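Local coordinates for protein transferrin (Manduca sexta, PDB 6WB6) that binds a single ferric ion together with a carbonate anion and transports iron as a secreted glycoprotein, at residues 266-278 with 328-340. Sequence-based numbering, arbitrary orientation.
Sequences CSWAARPWQGLIG and KPIDYLNKANYTE. With NAG (2-acetamido-2-deoxy-beta-D-glucopyranose), chain C.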
loop_
_atom_site.group_PDB
_atom_site.type_symbol
_atom_site.label_atom_id
_atom_site.label_comp_id
_atom_site.label_asym_id
_atom_site.label_seq_id
_atom_site.Cartn_x
_atom_site.Cartn_y
_atom_site.Cartn_z
ATOM N N CYS A 266 -13.896 -20.078 -24.946
ATOM C CA CYS A 266 -12.541 -20.562 -24.739
ATOM C C CYS A 266 -11.791 -19.499 -23.961
ATOM O O CYS A 266 -11.823 -18.315 -24.334
ATOM C CB CYS A 266 -11.838 -20.829 -26.061
ATOM S SG CYS A 266 -11.872 -19.420 -27.176
ATOM N N SER A 267 -11.108 -19.928 -22.903
ATOM C CA SER A 267 -10.554 -19.040 -21.888
ATOM C C SER A 267 -9.201 -19.576 -21.470
ATOM O O SER A 267 -9.071 -20.760 -21.175
ATOM C CB SER A 267 -11.490 -18.941 -20.675
ATOM O OG SER A 267 -10.845 -18.325 -19.566
ATOM N N TRP A 268 -8.187 -18.718 -21.468
ATOM C CA TRP A 268 -6.854 -19.183 -21.104
ATOM C C TRP A 268 -6.618 -19.231 -19.598
ATOM O O TRP A 268 -5.698 -19.925 -19.149
ATOM C CB TRP A 268 -5.762 -18.324 -21.764
ATOM C CG TRP A 268 -5.940 -16.830 -21.805
ATOM C CD1 TRP A 268 -6.885 -16.074 -21.166
ATOM C CD2 TRP A 268 -5.130 -15.909 -22.551
ATOM N NE1 TRP A 268 -6.709 -14.748 -21.470
ATOM C CE2 TRP A 268 -5.639 -14.621 -22.319
ATOM C CE3 TRP A 268 -4.023 -16.055 -23.393
ATOM C CZ2 TRP A 268 -5.080 -13.488 -22.890
ATOM C CZ3 TRP A 268 -3.472 -14.936 -23.955
ATOM C CH2 TRP A 268 -4.004 -13.661 -23.704
ATOM N N ALA A 269 -7.408 -18.511 -18.807
ATOM C CA ALA A 269 -7.310 -18.610 -17.360
ATOM C C ALA A 269 -8.567 -18.040 -16.742
ATOM O O ALA A 269 -9.305 -17.280 -17.380
ATOM C CB ALA A 269 -6.075 -17.880 -16.830
ATOM N N ALA A 270 -8.781 -18.386 -15.465
ATOM C CA ALA A 270 -9.913 -17.883 -14.708
ATOM C C ALA A 270 -9.442 -17.364 -13.358
ATOM O O ALA A 270 -8.458 -17.829 -12.807
ATOM C CB ALA A 270 -10.965 -18.971 -14.492
ATOM N N ARG A 271 -10.139 -16.380 -12.839
ATOM C CA ARG A 271 -9.959 -16.028 -11.443
ATOM C C ARG A 271 -10.778 -16.986 -10.586
ATOM O O ARG A 271 -12.005 -17.070 -10.762
ATOM C CB ARG A 271 -10.369 -14.603 -11.192
ATOM C CG ARG A 271 -10.056 -14.131 -9.815
ATOM C CD ARG A 271 -10.428 -12.704 -9.732
ATOM N NE ARG A 271 -10.044 -12.114 -8.465
ATOM C CZ ARG A 271 -10.319 -10.860 -8.140
ATOM N NH1 ARG A 271 -10.958 -10.065 -8.999
ATOM N NH2 ARG A 271 -9.960 -10.406 -6.965
ATOM N N PRO A 272 -10.156 -17.754 -9.698
ATOM C CA PRO A 272 -10.926 -18.676 -8.871
ATOM C C PRO A 272 -11.752 -17.913 -7.856
ATOM O O PRO A 272 -11.440 -16.775 -7.502
ATOM C CB PRO A 272 -9.852 -19.524 -8.176
ATOM C CG PRO A 272 -8.542 -19.154 -8.832
ATOM C CD PRO A 272 -8.731 -17.756 -9.299
ATOM N N TRP A 273 -12.834 -18.552 -7.425
ATOM C CA TRP A 273 -13.639 -18.030 -6.331
ATOM C C TRP A 273 -12.832 -17.957 -5.053
ATOM O O TRP A 273 -11.953 -18.781 -4.799
ATOM C CB TRP A 273 -14.822 -18.936 -6.049
ATOM C CG TRP A 273 -15.859 -19.045 -7.113
ATOM C CD1 TRP A 273 -16.148 -20.145 -7.839
ATOM C CD2 TRP A 273 -16.777 -18.028 -7.525
ATOM N NE1 TRP A 273 -17.190 -19.890 -8.692
ATOM C CE2 TRP A 273 -17.597 -18.593 -8.519
ATOM C CE3 TRP A 273 -16.978 -16.694 -7.160
ATOM C CZ2 TRP A 273 -18.613 -17.871 -9.155
ATOM C CZ3 TRP A 273 -17.992 -15.968 -7.800
ATOM C CH2 TRP A 273 -18.796 -16.564 -8.786
ATOM N N GLN A 274 -13.204 -17.013 -4.204
ATOM C CA GLN A 274 -12.758 -17.039 -2.830
ATOM C C GLN A 274 -13.501 -18.135 -2.082
ATOM O O GLN A 274 -14.475 -18.720 -2.580
ATOM C CB GLN A 274 -13.028 -15.718 -2.130
ATOM C CG GLN A 274 -12.718 -14.489 -2.907
ATOM C CD GLN A 274 -13.699 -13.415 -2.569
ATOM O OE1 GLN A 274 -14.899 -13.614 -2.696
ATOM N NE2 GLN A 274 -13.201 -12.285 -2.091
ATOM N N GLY A 275 -13.057 -18.392 -0.854
ATOM C CA GLY A 275 -13.753 -19.349 -0.014
ATOM C C GLY A 275 -13.113 -19.526 1.347
ATOM O O GLY A 275 -12.567 -18.577 1.912
ATOM N N LEU A 276 -13.191 -20.736 1.889
ATOM C CA LEU A 276 -12.654 -21.046 3.207
ATOM C C LEU A 276 -11.582 -22.110 3.061
ATOM O O LEU A 276 -11.735 -23.055 2.281
ATOM C CB LEU A 276 -13.725 -21.562 4.170
ATOM C CG LEU A 276 -14.988 -20.726 4.336
ATOM C CD1 LEU A 276 -16.065 -21.567 5.042
ATOM C CD2 LEU A 276 -14.630 -19.458 5.106
ATOM N N ILE A 277 -10.511 -21.943 3.817
ATOM C CA ILE A 277 -9.413 -22.892 3.867
ATOM C C ILE A 277 -9.329 -23.411 5.300
ATOM O O ILE A 277 -9.589 -22.671 6.253
ATOM C CB ILE A 277 -8.105 -22.207 3.403
ATOM C CG1 ILE A 277 -7.097 -23.223 2.834
ATOM C CG2 ILE A 277 -7.522 -21.386 4.533
ATOM C CD1 ILE A 277 -5.742 -22.605 2.405
ATOM N N GLY A 278 -9.005 -24.690 5.455
ATOM C CA GLY A 278 -8.783 -25.244 6.775
ATOM C C GLY A 278 -7.737 -26.337 6.740
ATOM O O GLY A 278 -7.311 -26.791 5.674
ATOM N N LYS A 328 -6.700 -29.457 -2.418
ATOM C CA LYS A 328 -5.546 -28.716 -1.938
ATOM C C LYS A 328 -5.519 -27.339 -2.600
ATOM O O LYS A 328 -6.043 -27.169 -3.700
ATOM C CB LYS A 328 -4.254 -29.465 -2.250
ATOM C CG LYS A 328 -4.129 -30.837 -1.569
ATOM C CD LYS A 328 -3.822 -30.693 -0.079
ATOM C CE LYS A 328 -2.406 -30.154 0.190
ATOM N NZ LYS A 328 -2.435 -28.936 1.084
ATOM N N PRO A 329 -4.923 -26.341 -1.952
ATOM C CA PRO A 329 -5.011 -24.986 -2.513
ATOM C C PRO A 329 -4.311 -24.858 -3.849
ATOM O O PRO A 329 -4.865 -24.259 -4.781
ATOM C CB PRO A 329 -4.374 -24.101 -1.426
ATOM C CG PRO A 329 -3.574 -25.072 -0.564
ATOM C CD PRO A 329 -4.292 -26.359 -0.624
ATOM N N ILE A 330 -3.113 -25.418 -3.989
ATOM C CA ILE A 330 -2.414 -25.230 -5.249
ATOM C C ILE A 330 -3.116 -25.989 -6.374
ATOM O O ILE A 330 -3.097 -25.551 -7.534
ATOM C CB ILE A 330 -0.939 -25.635 -5.086
ATOM C CG1 ILE A 330 -0.071 -24.845 -6.058
ATOM C CG2 ILE A 330 -0.761 -27.147 -5.279
ATOM C CD1 ILE A 330 0.241 -23.457 -5.573
ATOM N N ASP A 331 -3.759 -27.119 -6.068
ATOM C CA ASP A 331 -4.555 -27.789 -7.091
ATOM C C ASP A 331 -5.795 -26.978 -7.416
ATOM O O ASP A 331 -6.258 -26.962 -8.569
ATOM C CB ASP A 331 -4.942 -29.191 -6.635
ATOM C CG ASP A 331 -3.736 -30.087 -6.477
ATOM O OD1 ASP A 331 -2.764 -29.878 -7.217
ATOM O OD2 ASP A 331 -3.758 -30.983 -5.617
ATOM N N TYR A 332 -6.345 -26.304 -6.406
ATOM C CA TYR A 332 -7.431 -25.369 -6.641
ATOM C C TYR A 332 -6.991 -24.261 -7.583
ATOM O O TYR A 332 -7.703 -23.918 -8.535
ATOM C CB TYR A 332 -7.871 -24.778 -5.309
ATOM C CG TYR A 332 -9.040 -23.819 -5.395
ATOM C CD1 TYR A 332 -10.321 -24.279 -5.637
ATOM C CD2 TYR A 332 -8.858 -22.461 -5.212
ATOM C CE1 TYR A 332 -11.387 -23.423 -5.679
ATOM C CE2 TYR A 332 -9.930 -21.578 -5.261
ATOM C CZ TYR A 332 -11.189 -22.071 -5.498
ATOM O OH TYR A 332 -12.274 -21.217 -5.571
ATOM N N LEU A 333 -5.819 -23.669 -7.316
ATOM C CA LEU A 333 -5.335 -22.591 -8.165
ATOM C C LEU A 333 -4.928 -23.112 -9.529
ATOM O O LEU A 333 -5.204 -22.467 -10.551
ATOM C CB LEU A 333 -4.158 -21.879 -7.515
ATOM C CG LEU A 333 -4.453 -21.170 -6.204
ATOM C CD1 LEU A 333 -3.155 -20.643 -5.647
ATOM C CD2 LEU A 333 -5.420 -20.081 -6.362
ATOM N N ASN A 334 -4.270 -24.276 -9.561
ATOM C CA ASN A 334 -3.833 -24.847 -10.826
ATOM C C ASN A 334 -4.986 -24.980 -11.809
ATOM O O ASN A 334 -4.831 -24.671 -12.991
ATOM C CB ASN A 334 -3.202 -26.213 -10.603
ATOM C CG ASN A 334 -1.746 -26.127 -10.190
ATOM O OD1 ASN A 334 -1.161 -25.041 -10.090
ATOM N ND2 ASN A 334 -1.154 -27.281 -9.951
ATOM N N LYS A 335 -6.141 -25.464 -11.360
ATOM C CA LYS A 335 -7.150 -25.804 -12.353
ATOM C C LYS A 335 -7.793 -24.565 -12.959
ATOM O O LYS A 335 -8.621 -24.678 -13.882
ATOM C CB LYS A 335 -8.216 -26.723 -11.739
ATOM C CG LYS A 335 -8.977 -26.132 -10.556
ATOM C CD LYS A 335 -9.953 -27.135 -9.971
ATOM C CE LYS A 335 -10.761 -26.536 -8.853
ATOM N NZ LYS A 335 -11.739 -25.507 -9.328
ATOM N N ALA A 336 -7.428 -23.390 -12.459
ATOM C CA ALA A 336 -7.840 -22.140 -13.049
ATOM C C ALA A 336 -6.755 -21.560 -13.940
ATOM O O ALA A 336 -6.988 -20.527 -14.570
ATOM C CB ALA A 336 -8.202 -21.139 -11.958
ATOM N N ASN A 337 -5.604 -22.239 -14.036
ATOM C CA ASN A 337 -4.363 -21.669 -14.563
ATOM C C ASN A 337 -3.944 -20.428 -13.787
ATOM O O ASN A 337 -3.300 -19.529 -14.324
ATOM C CB ASN A 337 -4.480 -21.336 -16.046
ATOM C CG ASN A 337 -4.651 -22.574 -16.904
ATOM O OD1 ASN A 337 -4.177 -23.656 -16.561
ATOM N ND2 ASN A 337 -5.327 -22.423 -18.024
ATOM N N TYR A 338 -4.309 -20.350 -12.518
ATOM C CA TYR A 338 -4.109 -19.106 -11.796
ATOM C C TYR A 338 -2.832 -19.099 -10.973
ATOM O O TYR A 338 -2.409 -18.030 -10.535
ATOM C CB TYR A 338 -5.330 -18.822 -10.903
ATOM C CG TYR A 338 -5.445 -17.386 -10.481
ATOM C CD1 TYR A 338 -5.850 -16.420 -11.378
ATOM C CD2 TYR A 338 -5.152 -16.998 -9.185
ATOM C CE1 TYR A 338 -5.974 -15.110 -11.000
ATOM C CE2 TYR A 338 -5.260 -15.675 -8.794
ATOM C CZ TYR A 338 -5.686 -14.738 -9.717
ATOM O OH TYR A 338 -5.787 -13.424 -9.366
ATOM N N THR A 339 -2.216 -20.254 -10.730
ATOM C CA THR A 339 -0.920 -20.232 -10.052
ATOM C C THR A 339 0.104 -19.512 -10.920
ATOM O O THR A 339 0.886 -18.691 -10.425
ATOM C CB THR A 339 -0.453 -21.654 -9.737
ATOM O OG1 THR A 339 -1.534 -22.413 -9.188
ATOM C CG2 THR A 339 0.710 -21.615 -8.735
ATOM N N GLU A 340 0.070 -19.788 -12.228
ATOM C CA GLU A 340 0.891 -19.073 -13.209
ATOM C C GLU A 340 0.780 -17.572 -13.041
ATOM O O GLU A 340 1.788 -16.848 -13.038
ATOM C CB GLU A 340 0.443 -19.452 -14.627
ATOM C CG GLU A 340 0.618 -20.898 -14.977
ATOM C CD GLU A 340 -0.028 -21.248 -16.313
ATOM O OE1 GLU A 340 0.402 -20.697 -17.349
ATOM O OE2 GLU A 340 -0.974 -22.066 -16.312
HETATM C C1 NAG C . -5.472 -23.573 -18.861
HETATM C C2 NAG C . -6.844 -23.603 -19.511
HETATM C C3 NAG C . -6.984 -24.622 -20.648
HETATM C C4 NAG C . -5.756 -24.676 -21.562
HETATM C C5 NAG C . -4.445 -24.530 -20.791
HETATM C C6 NAG C . -3.322 -24.206 -21.749
HETATM C C7 NAG C . -8.545 -22.893 -17.882
HETATM C C8 NAG C . -9.614 -23.417 -16.973
HETATM N N2 NAG C . -7.838 -23.847 -18.485
HETATM O O3 NAG C . -8.137 -24.222 -21.404
HETATM O O4 NAG C . -5.614 -25.948 -22.211
HETATM O O5 NAG C . -4.466 -23.459 -19.850
HETATM O O6 NAG C . -3.716 -23.016 -22.421
HETATM O O7 NAG C . -8.370 -21.693 -18.050
HETATM O O HOH W 1 -7.844 -13.552 -7.061
HETATM O O HOH W 2 -12.482 -21.447 -8.312
#
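P272 wedges between Y332, A336 and Y338, where the connection from strand 269-271 to strand 275-279 packs against the Schellman motif that ends helix 329-334. The connection passes between the two domains of a transferrin lobe, from the mixed sheet to the four-stranded antiparallel sheet. As in other transferrins, it is probably part of the hinge. P272 CD lies over one face of the Y338 ring, a CH-pi contact 3.7 Å from the centroid. P272 CG meets A336 CB at 3.7 Å, and P272 CB meets Y332 CE2 at 3.6 Å. Y332 OH donates to W273 O at 2.6 Å. W273 O sits at the edge of the Y332 ring, in its plane. With CG anti to the backbone N (chi1 -178°), Y332 stands off its helix and reaches that carbonyl. A phenylalanine at Y332 would probably keep the ring against P272 but leave W273 O without this donor. Further along, A270 N donates to A336 O at 2.9 Å, nearly straight at 165°. N337 ND2, covalently linked to NAG C1 of the N-linked glycan, still donates to W268 O at 2.8 Å, from above the carbonyl plane. The Schellman motif is closed by Y338 N to L333 O and N337 N to N334 O, with N337 at positive phi. This sets A336 O and the N337 side chain toward 268-270. On the metal side, R271 NH1 hydrogen-bonds Y90 OH of the iron ligand, and the R271 side chain lies near the bound carbonate. Y338 OH hydrogen-bonds N121 OD1, and one water joins it to R271 NE.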